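PDB 4OVD: peptidoglycan glycosyltransferase from Atopobium parvulum, which belongs to the penicillin-binding proteins, combining a dimerisation domain with a transpeptidase domain of the penicillin-binding type. Local coordinates for residues M340-S343 with V344-L348. Sequence-based numbering, arbitrary orientation.
Sequences MDMS and VREML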
# COMPACT_ATOMS: atom_id res chain seq x y z
N MSE A 340 26.95 17.64 9.36
CA MSE A 340 26.17 17.88 10.52
C MSE A 340 26.18 16.57 11.26
O MSE A 340 26.15 15.49 10.68
CB MSE A 340 24.76 18.29 10.07
CG MSE A 340 23.73 18.41 11.19
SE MSE A 340 21.90 18.74 10.50
CE MSE A 340 20.97 18.37 12.22
N ASP A 341 26.24 16.68 12.58
CA ASP A 341 26.14 15.52 13.45
C ASP A 341 24.66 15.22 13.52
O ASP A 341 23.88 16.09 13.91
CB ASP A 341 26.70 15.94 14.81
CG ASP A 341 28.19 16.10 14.74
OD1 ASP A 341 28.83 15.16 14.18
OD2 ASP A 341 28.71 17.15 15.18
N MSE A 342 24.24 14.05 13.10
CA MSE A 342 22.82 13.72 13.10
C MSE A 342 22.61 12.38 13.69
O MSE A 342 23.41 11.47 13.43
CB MSE A 342 22.28 13.56 11.64
CG MSE A 342 22.44 14.70 10.69
SE MSE A 342 21.61 14.06 9.01
CE MSE A 342 22.24 15.55 7.87
N SER A 343 21.65 12.25 14.59
CA SER A 343 21.28 10.93 15.13
C SER A 343 20.50 10.23 13.99
O SER A 343 20.07 10.89 13.03
CB SER A 343 20.42 11.08 16.34
OG SER A 343 19.19 11.74 15.98
N VAL A 344 20.33 8.92 14.09
CA VAL A 344 19.57 8.15 13.14
C VAL A 344 18.16 8.74 13.15
O VAL A 344 17.52 8.88 12.11
CB VAL A 344 19.53 6.66 13.47
CG1 VAL A 344 18.58 5.92 12.51
CG2 VAL A 344 20.93 6.07 13.40
N ARG A 345 17.65 9.03 14.34
CA ARG A 345 16.32 9.71 14.49
C ARG A 345 16.29 10.99 13.63
O ARG A 345 15.38 11.23 12.84
CB ARG A 345 16.04 10.05 15.96
CG ARG A 345 14.73 10.78 16.16
CD ARG A 345 14.63 11.31 17.58
NE ARG A 345 14.79 10.27 18.59
CZ ARG A 345 13.84 9.40 18.91
NH1 ARG A 345 12.62 9.48 18.35
NH2 ARG A 345 14.08 8.49 19.83
N GLU A 346 17.30 11.79 13.73
CA GLU A 346 17.34 13.02 12.92
C GLU A 346 17.40 12.76 11.41
O GLU A 346 16.82 13.49 10.65
CB GLU A 346 18.55 13.83 13.36
CG GLU A 346 18.79 15.11 12.57
CD GLU A 346 17.65 16.09 12.64
OE1 GLU A 346 16.75 15.92 13.54
OE2 GLU A 346 17.68 16.99 11.77
N MSE A 347 18.09 11.71 10.96
CA MSE A 347 18.18 11.45 9.51
C MSE A 347 16.81 11.15 9.00
O MSE A 347 16.43 11.57 7.87
CB MSE A 347 19.08 10.26 9.23
CG MSE A 347 20.48 10.53 9.68
SE MSE A 347 21.55 8.87 9.45
CE MSE A 347 23.01 9.23 10.68
N LEU A 348 16.02 10.48 9.81
CA LEU A 348 14.66 10.21 9.46
C LEU A 348 13.74 11.43 9.55
O LEU A 348 12.91 11.63 8.72
CB LEU A 348 14.15 9.07 10.30
CG LEU A 348 13.18 8.15 9.61
CD1 LEU A 348 13.84 7.34 8.54
CD2 LEU A 348 12.39 7.28 10.55
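Ser343 OG accepts a hydrogen bond from Glu346 N at 2.9 Å, an N-cap bond that closes the first turn of helix 344-350 just where strand 340-343 ends. The hydroxyl is brought there by a chi1 of 63°, which sets OG between the backbone N and the carbonyl carbon of its own residue; it also lies against Glu346 CB. Ser343 O, in turn, takes Met347 N at 3.0 Å, so the hydroxyl and the carbonyl oxygen of Ser343 each accept one backbone N-H of the first helical turn. The short axes of strand and helix stand at 97°, and the CA-CB bonds of the selenomethionines Met340 and Met342 point toward the helix, although the end of Met342 leads away. The extended chain of Met340 runs at about a right angle to Glu346 and lays its CE 3.6 Å from Glu346 OE2, while Met342 CB touches Glu346 CG at 3.9 Å. Glu346, bent at chi2 (60°), directs its carboxylate to salt bridges with Arg349 and Arg350. Met342 also crosses selenomethionine Met347 at an oblique angle, its SE 3.8 Å from Met347 CG. This strand-to-helix corner lies in the transpeptidase domain: strand 340-343 pairs antiparallel with strand 316-319, which Met347 also touches, and Val344 and Leu348 touch both helix 298-307 and helix 458-474.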